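Long-range contacts in fimbria adhesin protein (Klebsiella pneumoniae, PDB 3U4K), which binds human collagen V through its receptor-binding domain, the jelly-roll beta-barrel part of the fimbrial adhesin MrkD that makes up this chain: residues A[37-42]-A[57-62]; A[92-97]-A[114-119]; A[103-108]-A[135-140]. All blocks are in the same frame, centred on the assembly; numbering follows the deposited sequence.

Contact 1 (A[37-42]-A[57-62])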
HETATM    1  N   MSE A  37       0.529  -3.046   8.365  1.00 62.47           N
HETATM    2  CA  MSE A  37      -0.696  -2.266   8.152  1.00 65.01           C
HETATM    3  C   MSE A  37      -1.858  -2.700   9.019  1.00 66.06           C
HETATM    4  O   MSE A  37      -3.007  -2.678   8.577  1.00 66.38           O
HETATM    5  CB  MSE A  37      -1.067  -2.324   6.669  1.00 66.09           C
HETATM    6  CG  MSE A  37       0.027  -1.706   5.796  1.00 70.52           C
HETATM    7 SE   MSE A  37      -0.557  -1.509   3.919  1.00 75.42          SE
HETATM    8  CE  MSE A  37      -0.859  -3.411   3.497  1.00 73.38           C
ATOM      9  N   ALA A  38      -1.570  -3.080  10.264  1.00 67.09           N
ATOM     10  CA  ALA A  38      -2.593  -3.553  11.201  1.00 68.93           C
ATOM     11  C   ALA A  38      -3.655  -2.489  11.479  1.00 71.15           C
ATOM     12  O   ALA A  38      -3.337  -1.378  11.911  1.00 71.55           O
ATOM     13  CB  ALA A  38      -1.951  -4.021  12.500  1.00 68.56           C
HETATM   14  N   MSE A  39      -4.915  -2.840  11.219  1.00 72.60           N
HETATM   15  CA  MSE A  39      -6.036  -1.911  11.393  1.00 71.85           C
HETATM   16  C   MSE A  39      -7.033  -2.430  12.397  1.00 70.19           C
HETATM   17  O   MSE A  39      -7.888  -1.681  12.866  1.00 70.78           O
HETATM   18  CB  MSE A  39      -6.722  -1.635  10.053  1.00 72.87           C
HETATM   19  CG  MSE A  39      -5.827  -0.799   9.135  1.00 77.76           C
HETATM   20 SE   MSE A  39      -6.829   0.154   7.718  1.00 82.79          SE
HETATM   21  CE  MSE A  39      -8.066   1.181   8.864  1.00 81.45           C
ATOM     22  N   GLY A  40      -6.928  -3.711  12.742  1.00 69.18           N
ATOM     23  CA  GLY A  40      -7.864  -4.348  13.669  1.00 68.34           C
ATOM     24  C   GLY A  40      -9.226  -4.644  13.060  1.00 69.71           C
ATOM     25  O   GLY A  40      -9.347  -4.881  11.851  1.00 66.76           O
ATOM     26  N   ARG A  41     -10.255  -4.614  13.904  1.00 70.45           N
ATOM     27  CA  ARG A  41     -11.613  -4.998  13.516  1.00 69.50           C
ATOM     28  C   ARG A  41     -12.408  -3.806  12.979  1.00 67.62           C
ATOM     29  O   ARG A  41     -12.391  -2.724  13.569  1.00 68.26           O
ATOM     30  CB  ARG A  41     -12.325  -5.621  14.717  1.00 73.36           C
ATOM     31  CG  ARG A  41     -13.506  -6.512  14.373  1.00 79.61           C
ATOM     32  CD  ARG A  41     -13.973  -7.278  15.602  1.00 83.31           C
ATOM     33  NE  ARG A  41     -15.293  -7.876  15.414  1.00 88.03           N
ATOM     34  CZ  ARG A  41     -16.446  -7.262  15.679  1.00 91.28           C
ATOM     35  NH1 ARG A  41     -16.460  -6.017  16.145  1.00 90.42           N
ATOM     36  NH2 ARG A  41     -17.595  -7.896  15.472  1.00 91.87           N
ATOM     37  N   VAL A  42     -13.100  -4.011  11.860  1.00 65.05           N
ATOM     38  CA  VAL A  42     -13.868  -2.943  11.208  1.00 65.14           C
ATOM     39  C   VAL A  42     -15.284  -3.410  10.847  1.00 65.73           C
ATOM     40  O   VAL A  42     -15.455  -4.463  10.226  1.00 64.60           O
ATOM     41  CB  VAL A  42     -13.152  -2.424   9.935  1.00 64.71           C
ATOM     42  CG1 VAL A  42     -14.013  -1.406   9.193  1.00 65.34           C
ATOM     43  CG2 VAL A  42     -11.798  -1.818  10.277  1.00 64.74           C
ATOM     44  N   LYS A  57      -6.219   4.402   7.456  1.00 64.07           N
ATOM     45  CA  LYS A  57      -5.113   4.471   8.415  1.00 65.39           C
ATOM     46  C   LYS A  57      -3.845   5.030   7.780  1.00 65.48           C
ATOM     47  O   LYS A  57      -3.508   4.695   6.641  1.00 66.01           O
ATOM     48  CB  LYS A  57      -4.839   3.107   9.048  1.00 65.45           C
ATOM     49  CG  LYS A  57      -4.184   3.194  10.416  1.00 66.44           C
ATOM     50  CD  LYS A  57      -4.189   1.850  11.129  1.00 67.04           C
ATOM     51  CE  LYS A  57      -4.263   2.018  12.640  1.00 67.65           C
ATOM     52  NZ  LYS A  57      -3.193   2.904  13.173  1.00 66.16           N
ATOM     53  N   THR A  58      -3.144   5.873   8.535  1.00 64.06           N
ATOM     54  CA  THR A  58      -1.956   6.562   8.039  1.00 63.31           C
ATOM     55  C   THR A  58      -0.744   6.355   8.946  1.00 62.19           C
ATOM     56  O   THR A  58      -0.803   6.616  10.146  1.00 62.21           O
ATOM     57  CB  THR A  58      -2.236   8.067   7.829  1.00 61.64           C
ATOM     58  OG1 THR A  58      -3.092   8.228   6.694  1.00 62.38           O
ATOM     59  CG2 THR A  58      -0.956   8.846   7.590  1.00 60.42           C
ATOM     60  N   TRP A  59       0.343   5.871   8.353  1.00 62.15           N
ATOM     61  CA  TRP A  59       1.626   5.772   9.033  1.00 64.97           C
ATOM     62  C   TRP A  59       2.582   6.790   8.485  1.00 67.55           C
ATOM     63  O   TRP A  59       2.590   7.067   7.284  1.00 66.91           O
ATOM     64  CB  TRP A  59       2.217   4.381   8.868  1.00 64.74           C
ATOM     65  CG  TRP A  59       1.310   3.284   9.349  1.00 64.31           C
ATOM     66  CD1 TRP A  59       1.357   2.619  10.569  1.00 64.25           C
ATOM     67  CD2 TRP A  59       0.184   2.682   8.628  1.00 65.30           C
ATOM     68  NE1 TRP A  59       0.366   1.675  10.648  1.00 65.86           N
ATOM     69  CE2 TRP A  59      -0.375   1.663   9.520  1.00 65.36           C
ATOM     70  CE3 TRP A  59      -0.400   2.879   7.379  1.00 66.02           C
ATOM     71  CZ2 TRP A  59      -1.467   0.889   9.157  1.00 64.90           C
ATOM     72  CZ3 TRP A  59      -1.502   2.091   7.026  1.00 64.84           C
ATOM     73  CH2 TRP A  59      -2.019   1.119   7.894  1.00 63.99           C
ATOM     74  N   THR A  60       3.396   7.362   9.366  1.00 70.23           N
ATOM     75  CA  THR A  60       4.409   8.323   8.949  1.00 75.18           C
ATOM     76  C   THR A  60       5.811   7.719   9.055  1.00 78.45           C
ATOM     77  O   THR A  60       6.073   6.865   9.910  1.00 74.76           O
ATOM     78  CB  THR A  60       4.338   9.633   9.770  1.00 76.02           C
ATOM     79  OG1 THR A  60       4.676   9.369  11.137  1.00 76.46           O
ATOM     80  CG2 THR A  60       2.941  10.251   9.701  1.00 74.23           C
HETATM   81  N   MSE A  61       6.699   8.154   8.167  1.00 83.11           N
HETATM   82  CA  MSE A  61       8.119   7.823   8.268  1.00 85.20           C
HETATM   83  C   MSE A  61       8.869   9.118   8.399  1.00 83.12           C
HETATM   84  O   MSE A  61       8.716  10.014   7.562  1.00 80.82           O
HETATM   85  CB  MSE A  61       8.628   6.998   7.088  1.00 92.13           C
HETATM   86  CG  MSE A  61       8.156   7.512   5.732  1.00101.89           C
HETATM   87 SE   MSE A  61       8.493   6.127   4.374  1.00119.64          SE
HETATM   88  CE  MSE A  61       6.619   5.837   3.832  1.00106.17           C
ATOM     89  N   PRO A  62       9.679   9.245   9.464  1.00 84.28           N
ATOM     90  CA  PRO A  62      10.442  10.472   9.693  1.00 84.94           C
ATOM     91  C   PRO A  62      11.464  10.702   8.585  1.00 84.45           C
ATOM     92  O   PRO A  62      11.979   9.737   8.012  1.00 82.16           O
ATOM     93  CB  PRO A  62      11.150  10.202  11.027  1.00 85.97           C
ATOM     94  CG  PRO A  62      11.217   8.715  11.135  1.00 86.42           C
ATOM     95  CD  PRO A  62       9.958   8.219  10.487  1.00 85.93           C
TER
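Trp-59 lays its six-membered ring against Met-37, a selenomethionine, in one of the two apolar groups of the contact. The main-chain CA of Met-37 lies 3.4 Å from CZ2 of Trp-59, and its CB lies 3.8 Å from CH2. CG of Met-37 comes over one face of the indole, and the two side chains cross at about a right angle. The end of Met-37 leads away from segment 57-62, and the side chain also packs on Thr-168 and Leu-170 of strand 166-170.

A second apolar group joins Met-39, also selenomethionine, to Lys-57. They slide past each other in opposite directions, with CG of Met-39 3.7 Å from CD of Lys-57. SE of Met-39 lies beside CB of Lys-57, and the bend at the last torsion (chi3 57°) turns CE to the same carbon, at 3.8 Å. Lys-57 also places its CG over a face of the neighbouring indole.

Polar groups enter only through van der Waals contact: the carbonyl O of Ala-38 sits at the indole edge, near its plane, and 3.4 Å from CD of Lys-57.

Residues 37-39 are a linker between strands 33-36 and 40-43, which belong to different sheets of the jelly roll. Without a hydrogen bond between the segments, the linker is held against strand 53-61 by methylene, selenium and aromatic surface, an attachment less directional than strand pairing.

Contact 2 (A[92-97]-A[114-119])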
ATOM      1  N   ALA A  92     -11.160   0.363 -11.067  1.00 77.16           N
ATOM      2  CA  ALA A  92     -11.079   1.778 -11.438  1.00 77.17           C
ATOM      3  C   ALA A  92     -10.466   2.630 -10.323  1.00 76.76           C
ATOM      4  O   ALA A  92     -10.464   2.230  -9.156  1.00 77.10           O
ATOM      5  CB  ALA A  92     -12.454   2.307 -11.820  1.00 76.17           C
ATOM      6  N   ASN A  93      -9.940   3.796 -10.702  1.00 74.91           N
ATOM      7  CA  ASN A  93      -9.374   4.776  -9.762  1.00 74.35           C
ATOM      8  C   ASN A  93      -8.350   4.208  -8.778  1.00 73.34           C
ATOM      9  O   ASN A  93      -8.279   4.641  -7.623  1.00 72.76           O
ATOM     10  CB  ASN A  93     -10.486   5.503  -9.002  1.00 75.90           C
ATOM     11  CG  ASN A  93     -11.467   6.191  -9.926  1.00 76.63           C
ATOM     12  OD1 ASN A  93     -12.067   5.558 -10.794  1.00 76.82           O
ATOM     13  ND2 ASN A  93     -11.640   7.493  -9.739  1.00 78.05           N
ATOM     14  N   LYS A  94      -7.568   3.238  -9.253  1.00 72.75           N
ATOM     15  CA  LYS A  94      -6.516   2.583  -8.468  1.00 69.58           C
ATOM     16  C   LYS A  94      -7.034   1.962  -7.162  1.00 69.85           C
ATOM     17  O   LYS A  94      -6.365   2.002  -6.126  1.00 70.44           O
ATOM     18  CB  LYS A  94      -5.342   3.544  -8.222  1.00 68.24           C
ATOM     19  CG  LYS A  94      -4.639   4.000  -9.495  1.00 66.85           C
ATOM     20  CD  LYS A  94      -3.405   4.830  -9.181  1.00 65.23           C
ATOM     21  CE  LYS A  94      -2.900   5.583 -10.401  1.00 63.05           C
ATOM     22  NZ  LYS A  94      -1.675   6.368 -10.084  1.00 62.54           N
ATOM     23  N   VAL A  95      -8.237   1.392  -7.234  1.00 68.61           N
ATOM     24  CA  VAL A  95      -8.840   0.665  -6.120  1.00 65.83           C
ATOM     25  C   VAL A  95      -8.749  -0.827  -6.430  1.00 66.45           C
ATOM     26  O   VAL A  95      -9.122  -1.265  -7.517  1.00 66.13           O
ATOM     27  CB  VAL A  95     -10.317   1.066  -5.903  1.00 64.40           C
ATOM     28  CG1 VAL A  95     -10.922   0.301  -4.735  1.00 64.30           C
ATOM     29  CG2 VAL A  95     -10.444   2.565  -5.674  1.00 63.27           C
ATOM     30  N   TYR A  96      -8.248  -1.597  -5.471  1.00 67.14           N
ATOM     31  CA  TYR A  96      -8.037  -3.026  -5.659  1.00 69.22           C
ATOM     32  C   TYR A  96      -9.107  -3.844  -4.954  1.00 70.39           C
ATOM     33  O   TYR A  96      -9.282  -3.736  -3.740  1.00 70.74           O
ATOM     34  CB  TYR A  96      -6.646  -3.433  -5.158  1.00 70.90           C
ATOM     35  CG  TYR A  96      -5.518  -3.076  -6.102  1.00 71.99           C
ATOM     36  CD1 TYR A  96      -4.848  -4.069  -6.822  1.00 72.60           C
ATOM     37  CD2 TYR A  96      -5.122  -1.748  -6.282  1.00 70.86           C
ATOM     38  CE1 TYR A  96      -3.815  -3.751  -7.691  1.00 72.05           C
ATOM     39  CE2 TYR A  96      -4.093  -1.420  -7.150  1.00 72.66           C
ATOM     40  CZ  TYR A  96      -3.443  -2.424  -7.851  1.00 72.30           C
ATOM     41  OH  TYR A  96      -2.421  -2.099  -8.713  1.00 71.66           O
ATOM     42  N   SER A  97      -9.817  -4.663  -5.723  1.00 71.07           N
ATOM     43  CA  SER A  97     -10.840  -5.552  -5.180  1.00 70.28           C
ATOM     44  C   SER A  97     -10.204  -6.711  -4.411  1.00 70.19           C
ATOM     45  O   SER A  97      -9.033  -7.032  -4.616  1.00 69.60           O
ATOM     46  CB  SER A  97     -11.729  -6.078  -6.304  1.00 70.57           C
ATOM     47  OG  SER A  97     -10.957  -6.789  -7.256  1.00 74.12           O
ATOM     48  N   SER A 114       4.870  12.137  -3.935  1.00 76.19           N
ATOM     49  CA  SER A 114       3.492  11.744  -3.666  1.00 78.09           C
ATOM     50  C   SER A 114       2.901  10.946  -4.817  1.00 77.89           C
ATOM     51  O   SER A 114       2.954  11.383  -5.967  1.00 81.65           O
ATOM     52  CB  SER A 114       2.633  12.980  -3.388  1.00 78.74           C
ATOM     53  OG  SER A 114       3.146  13.708  -2.284  1.00 81.11           O
HETATM   54  N   MSE A 115       2.347   9.775  -4.506  1.00 75.06           N
HETATM   55  CA  MSE A 115       1.740   8.915  -5.527  1.00 74.89           C
HETATM   56  C   MSE A 115       0.714   7.951  -4.970  1.00 72.55           C
HETATM   57  O   MSE A 115       0.803   7.508  -3.818  1.00 70.33           O
HETATM   58  CB  MSE A 115       2.825   8.173  -6.318  1.00 76.66           C
HETATM   59  CG  MSE A 115       3.393   6.958  -5.584  1.00 81.30           C
HETATM   60 SE   MSE A 115       5.260   6.624  -6.127  1.00 85.62          SE
HETATM   61  CE  MSE A 115       6.072   6.875  -4.345  1.00 84.65           C
ATOM     62  N   ILE A 116      -0.274   7.634  -5.803  1.00 67.09           N
ATOM     63  CA  ILE A 116      -1.240   6.579  -5.527  1.00 63.56           C
ATOM     64  C   ILE A 116      -0.821   5.343  -6.323  1.00 63.71           C
ATOM     65  O   ILE A 116      -0.597   5.420  -7.535  1.00 65.45           O
ATOM     66  CB  ILE A 116      -2.678   7.013  -5.891  1.00 61.72           C
ATOM     67  CG1 ILE A 116      -3.075   8.258  -5.083  1.00 59.83           C
ATOM     68  CG2 ILE A 116      -3.664   5.877  -5.641  1.00 61.00           C
ATOM     69  CD1 ILE A 116      -4.150   9.113  -5.718  1.00 56.81           C
ATOM     70  N   TYR A 117      -0.690   4.215  -5.628  1.00 62.67           N
ATOM     71  CA  TYR A 117      -0.249   2.960  -6.234  1.00 62.87           C
ATOM     72  C   TYR A 117      -1.292   2.433  -7.223  1.00 64.87           C
ATOM     73  O   TYR A 117      -2.489   2.481  -6.933  1.00 65.54           O
ATOM     74  CB  TYR A 117      -0.016   1.914  -5.146  1.00 63.11           C
ATOM     75  CG  TYR A 117       1.255   2.068  -4.338  1.00 62.26           C
ATOM     76  CD1 TYR A 117       2.213   1.060  -4.332  1.00 63.13           C
ATOM     77  CD2 TYR A 117       1.491   3.203  -3.560  1.00 61.26           C
ATOM     78  CE1 TYR A 117       3.376   1.181  -3.591  1.00 63.66           C
ATOM     79  CE2 TYR A 117       2.653   3.331  -2.813  1.00 61.85           C
ATOM     80  CZ  TYR A 117       3.593   2.315  -2.831  1.00 62.46           C
ATOM     81  OH  TYR A 117       4.755   2.419  -2.096  1.00 63.33           O
ATOM     82  N   PRO A 118      -0.847   1.930  -8.393  1.00 66.39           N
ATOM     83  CA  PRO A 118       0.545   1.875  -8.839  1.00 68.04           C
ATOM     84  C   PRO A 118       1.012   3.150  -9.549  1.00 68.67           C
ATOM     85  O   PRO A 118       0.195   3.907 -10.088  1.00 66.15           O
ATOM     86  CB  PRO A 118       0.548   0.696  -9.812  1.00 65.59           C
ATOM     87  CG  PRO A 118      -0.820   0.706 -10.398  1.00 66.28           C
ATOM     88  CD  PRO A 118      -1.751   1.269  -9.353  1.00 66.53           C
ATOM     89  N   ASP A 119       2.326   3.366  -9.531  1.00 70.55           N
ATOM     90  CA  ASP A 119       2.967   4.492 -10.206  1.00 71.39           C
ATOM     91  C   ASP A 119       4.469   4.234 -10.320  1.00 72.44           C
ATOM     92  O   ASP A 119       4.962   3.183  -9.900  1.00 70.60           O
ATOM     93  CB  ASP A 119       2.708   5.800  -9.444  1.00 72.46           C
ATOM     94  CG  ASP A 119       2.630   7.014 -10.364  1.00 74.63           C
ATOM     95  OD1 ASP A 119       2.743   6.847 -11.598  1.00 73.02           O
ATOM     96  OD2 ASP A 119       2.448   8.139  -9.848  1.00 75.91           O
TER
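The ammonium nitrogen of Lys-94 is gripped by two main-chain carbonyls of segment 114-119: NZ donates to O of Ile-116 at 2.9 Å and to O of Pro-118 at 3.1 Å. The donor is tilted from both carbonyl planes, by 27° and 28°. The carboxylate of Asp-119 stands nearby, with OD2 4.5 Å from NZ of Lys-94, too far for a salt bridge but close enough that it may add to the negative potential around the ammonium group.

The reach of the lysine comes from its shape. Beyond CG the chain is fully extended (chi4 -179°), and its methylenes run across the backbone of the opposite segment. CB lies 3.3 Å from O of Tyr-117, while CD rests 3.7 Å from CG2 of Ile-116 and also meets the ring of Pro-118. One side chain thus supplies an apolar shaft and a cationic tip. It starts from a beta-turn, closed by Val-95 N to Ala-92 O, whose central residues Asn-93 and Lys-94 both have left-handed backbone angles.

Tyr-96 makes a second, smaller contact. Its OH lies 3.5 Å from CD of Pro-118, which meets the phenol at the edge, near the ring plane. The peptide bond before Pro-118 is cis.

Both segments flank strand 103-111: Tyr-96 pairs with Leu-105 and Tyr-117 with Phe-107 by backbone hydrogen bonds. Lys-94 thus ties the turn before strand 96-97 to the end of strand 115-116 and the residues after it, while the side chains of Tyr-96 and Tyr-117 pack on Val-83 of strand 74-83, in another sheet.

Contact 3 (A[103-108]-A[135-140])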
ATOM      1  N   ILE A 103     -15.263  -5.217  -1.192  1.00 75.30           N
ATOM      2  CA  ILE A 103     -14.220  -4.590  -0.379  1.00 73.12           C
ATOM      3  C   ILE A 103     -13.016  -4.198  -1.232  1.00 70.61           C
ATOM      4  O   ILE A 103     -12.376  -5.051  -1.850  1.00 70.17           O
ATOM      5  CB  ILE A 103     -13.805  -5.488   0.814  1.00 73.88           C
ATOM      6  CG1 ILE A 103     -14.969  -5.649   1.806  1.00 76.33           C
ATOM      7  CG2 ILE A 103     -12.569  -4.944   1.519  1.00 74.29           C
ATOM      8  CD1 ILE A 103     -15.532  -4.360   2.377  1.00 74.39           C
ATOM      9  N   GLY A 104     -12.726  -2.899  -1.259  1.00 69.29           N
ATOM     10  CA  GLY A 104     -11.619  -2.352  -2.043  1.00 70.02           C
ATOM     11  C   GLY A 104     -10.458  -1.826  -1.215  1.00 69.25           C
ATOM     12  O   GLY A 104     -10.608  -1.526  -0.029  1.00 69.86           O
ATOM     13  N   LEU A 105      -9.295  -1.718  -1.851  1.00 68.03           N
ATOM     14  CA  LEU A 105      -8.092  -1.208  -1.197  1.00 64.75           C
ATOM     15  C   LEU A 105      -7.359  -0.202  -2.079  1.00 63.71           C
ATOM     16  O   LEU A 105      -7.136  -0.449  -3.266  1.00 62.49           O
ATOM     17  CB  LEU A 105      -7.152  -2.353  -0.808  1.00 62.73           C
ATOM     18  CG  LEU A 105      -7.565  -3.294   0.330  1.00 64.72           C
ATOM     19  CD1 LEU A 105      -6.497  -4.351   0.548  1.00 64.46           C
ATOM     20  CD2 LEU A 105      -7.826  -2.549   1.630  1.00 66.87           C
ATOM     21  N   ARG A 106      -7.000   0.937  -1.489  1.00 63.82           N
ATOM     22  CA  ARG A 106      -6.203   1.948  -2.172  1.00 63.54           C
ATOM     23  C   ARG A 106      -5.003   2.354  -1.312  1.00 63.72           C
ATOM     24  O   ARG A 106      -5.154   2.748  -0.153  1.00 63.19           O
ATOM     25  CB  ARG A 106      -7.061   3.161  -2.537  1.00 63.45           C
ATOM     26  CG  ARG A 106      -6.430   4.098  -3.563  1.00 65.63           C
ATOM     27  CD  ARG A 106      -7.344   5.270  -3.889  1.00 67.13           C
ATOM     28  NE  ARG A 106      -7.806   5.938  -2.672  1.00 71.83           N
ATOM     29  CZ  ARG A 106      -8.873   6.729  -2.593  1.00 72.98           C
ATOM     30  NH1 ARG A 106      -9.616   6.976  -3.668  1.00 73.82           N
ATOM     31  NH2 ARG A 106      -9.200   7.277  -1.430  1.00 70.95           N
ATOM     32  N   PHE A 107      -3.814   2.239  -1.895  1.00 65.60           N
ATOM     33  CA  PHE A 107      -2.569   2.576  -1.210  1.00 65.08           C
ATOM     34  C   PHE A 107      -2.012   3.860  -1.794  1.00 65.16           C
ATOM     35  O   PHE A 107      -1.887   3.994  -3.014  1.00 66.11           O
ATOM     36  CB  PHE A 107      -1.539   1.457  -1.370  1.00 63.52           C
ATOM     37  CG  PHE A 107      -2.090   0.080  -1.138  1.00 64.61           C
ATOM     38  CD1 PHE A 107      -2.753  -0.602  -2.159  1.00 64.60           C
ATOM     39  CD2 PHE A 107      -1.934  -0.547   0.094  1.00 64.81           C
ATOM     40  CE1 PHE A 107      -3.258  -1.875  -1.950  1.00 62.84           C
ATOM     41  CE2 PHE A 107      -2.435  -1.824   0.307  1.00 64.79           C
ATOM     42  CZ  PHE A 107      -3.098  -2.487  -0.716  1.00 63.97           C
ATOM     43  N   SER A 108      -1.681   4.804  -0.918  1.00 65.54           N
ATOM     44  CA  SER A 108      -1.156   6.093  -1.345  1.00 66.91           C
ATOM     45  C   SER A 108       0.010   6.539  -0.470  1.00 67.01           C
ATOM     46  O   SER A 108       0.141   6.117   0.682  1.00 66.99           O
ATOM     47  CB  SER A 108      -2.261   7.153  -1.340  1.00 66.58           C
ATOM     48  OG  SER A 108      -2.709   7.406  -0.018  1.00 69.04           O
ATOM     49  N   PHE A 135       2.260   7.177   4.668  1.00 64.21           N
ATOM     50  CA  PHE A 135       1.667   6.107   3.869  1.00 65.96           C
ATOM     51  C   PHE A 135       0.233   5.891   4.332  1.00 64.60           C
ATOM     52  O   PHE A 135      -0.023   5.787   5.532  1.00 65.41           O
ATOM     53  CB  PHE A 135       2.476   4.811   3.974  1.00 66.53           C
ATOM     54  CG  PHE A 135       2.093   3.772   2.954  1.00 68.86           C
ATOM     55  CD1 PHE A 135       2.712   3.740   1.708  1.00 69.48           C
ATOM     56  CD2 PHE A 135       1.106   2.828   3.232  1.00 70.60           C
ATOM     57  CE1 PHE A 135       2.355   2.789   0.762  1.00 69.71           C
ATOM     58  CE2 PHE A 135       0.745   1.874   2.290  1.00 68.80           C
ATOM     59  CZ  PHE A 135       1.372   1.855   1.054  1.00 68.95           C
ATOM     60  N   THR A 136      -0.697   5.829   3.381  1.00 64.76           N
ATOM     61  CA  THR A 136      -2.125   5.739   3.707  1.00 65.29           C
ATOM     62  C   THR A 136      -2.845   4.585   3.006  1.00 64.38           C
ATOM     63  O   THR A 136      -2.853   4.493   1.775  1.00 64.09           O
ATOM     64  CB  THR A 136      -2.851   7.076   3.429  1.00 65.22           C
ATOM     65  OG1 THR A 136      -2.277   8.107   4.243  1.00 65.93           O
ATOM     66  CG2 THR A 136      -4.337   6.975   3.744  1.00 64.11           C
ATOM     67  N   LEU A 137      -3.441   3.711   3.815  1.00 65.75           N
ATOM     68  CA  LEU A 137      -4.294   2.631   3.330  1.00 65.26           C
ATOM     69  C   LEU A 137      -5.767   3.028   3.441  1.00 66.34           C
ATOM     70  O   LEU A 137      -6.223   3.488   4.492  1.00 65.36           O
ATOM     71  CB  LEU A 137      -4.022   1.341   4.112  1.00 64.02           C
ATOM     72  CG  LEU A 137      -4.902   0.112   3.855  1.00 65.38           C
ATOM     73  CD1 LEU A 137      -4.782  -0.385   2.422  1.00 65.25           C
ATOM     74  CD2 LEU A 137      -4.576  -1.008   4.831  1.00 64.83           C
ATOM     75  N   ASP A 138      -6.497   2.856   2.345  1.00 68.81           N
ATOM     76  CA  ASP A 138      -7.925   3.155   2.306  1.00 70.89           C
ATOM     77  C   ASP A 138      -8.740   1.898   2.055  1.00 71.28           C
ATOM     78  O   ASP A 138      -8.471   1.155   1.106  1.00 71.06           O
ATOM     79  CB  ASP A 138      -8.237   4.187   1.219  1.00 73.25           C
ATOM     80  CG  ASP A 138      -7.917   5.610   1.642  1.00 76.10           C
ATOM     81  OD1 ASP A 138      -7.732   5.857   2.854  1.00 76.83           O
ATOM     82  OD2 ASP A 138      -7.860   6.489   0.754  1.00 77.71           O
ATOM     83  N   ILE A 139      -9.726   1.662   2.915  1.00 70.07           N
ATOM     84  CA  ILE A 139     -10.698   0.593   2.699  1.00 67.42           C
ATOM     85  C   ILE A 139     -11.973   1.188   2.098  1.00 66.96           C
ATOM     86  O   ILE A 139     -12.640   2.019   2.721  1.00 66.41           O
ATOM     87  CB  ILE A 139     -10.993  -0.191   3.993  1.00 65.90           C
ATOM     88  CG1 ILE A 139      -9.703  -0.813   4.540  1.00 63.51           C
ATOM     89  CG2 ILE A 139     -12.028  -1.276   3.732  1.00 67.78           C
ATOM     90  CD1 ILE A 139      -9.808  -1.307   5.967  1.00 61.47           C
ATOM     91  N   ILE A 140     -12.284   0.756   0.877  1.00 65.80           N
ATOM     92  CA  ILE A 140     -13.369   1.322   0.078  1.00 67.31           C
ATOM     93  C   ILE A 140     -14.514   0.323  -0.065  1.00 69.41           C
ATOM     94  O   ILE A 140     -14.279  -0.885  -0.201  1.00 67.53           O
ATOM     95  CB  ILE A 140     -12.869   1.708  -1.340  1.00 67.38           C
ATOM     96  CG1 ILE A 140     -11.563   2.523  -1.277  1.00 67.15           C
ATOM     97  CG2 ILE A 140     -13.956   2.416  -2.149  1.00 65.08           C
ATOM     98  CD1 ILE A 140     -11.664   3.867  -0.583  1.00 67.32           C
TER
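Leu-137 meets both Leu-105 and Phe-107 on the inward face of an antiparallel strand pair, part of the jelly-roll barrel. CD1 of Leu-137 lies 3.5 Å from CE2 of Phe-107 and 3.8 Å from CD2 of Leu-105. The leucine and phenylalanine are directly paired across the strands on one face, and their side chains lie side by side, pointing the same way. Farther out on this face, CD2 of Leu-105 touches CG1 of Ile-139, and CB of Phe-107 meets CZ of Phe-135, whose ring also carries O of Ser-108 over one face. Met-37, Met-39 and strand 175-178 cover this apolar layer.

The backbones form a ladder. Gly-104 with Ile-140, Arg-106 with Asp-138 and Ser-108 with Thr-136 are hydrogen-bonded pairs, each joined by two N-H...O bonds; Leu-105 with Ile-139 and Phe-107 with Leu-137 are the non-hydrogen-bonded ones between them.

The other face is polar toward its middle and far end. OG of Ser-108 makes a weak bond to O of Thr-136, whose own OG1 turns to Thr-58 of strand 53-61. Arg-106 and Asp-138 stand side by side as a salt bridge, and CD1 of Ile-140 lies over the rim of one guanidinium face. The other carboxylate oxygen, OD1, is taken by Thr-56, which helps fix the rotation of the group. NH2 of Arg-106 reaches OD2 of Asp-138 at 2.7 Å, nearly straight at 169°, on the anti side of OD2 and 27° out of the carboxylate plane, the oxygen lying close to the guanidinium plane.

Contact 3 is the buried pairing at the middle of the six-stranded antiparallel sheet, and the other two attach to it from different sides. Contact 1, near the surface, shares strand 53-61 with the sheet: O of Trp-59 and N of Phe-135 lie 2.6 Å apart, a probable hydrogen bond, and selenium of Met-39 packs on Ile-139. Contact 2, partly buried, borders strand 103-111, and CE2 of Tyr-117 packs on CE1 of Phe-135. Contacts 1 and 2 do not touch, their centres being about 17 Å apart. Chemistry follows place: a full backbone ladder in the core, one lysine reaching from a turn to two carbonyls of the neighbouring segment, and apolar packing where a linker lies on the sheet.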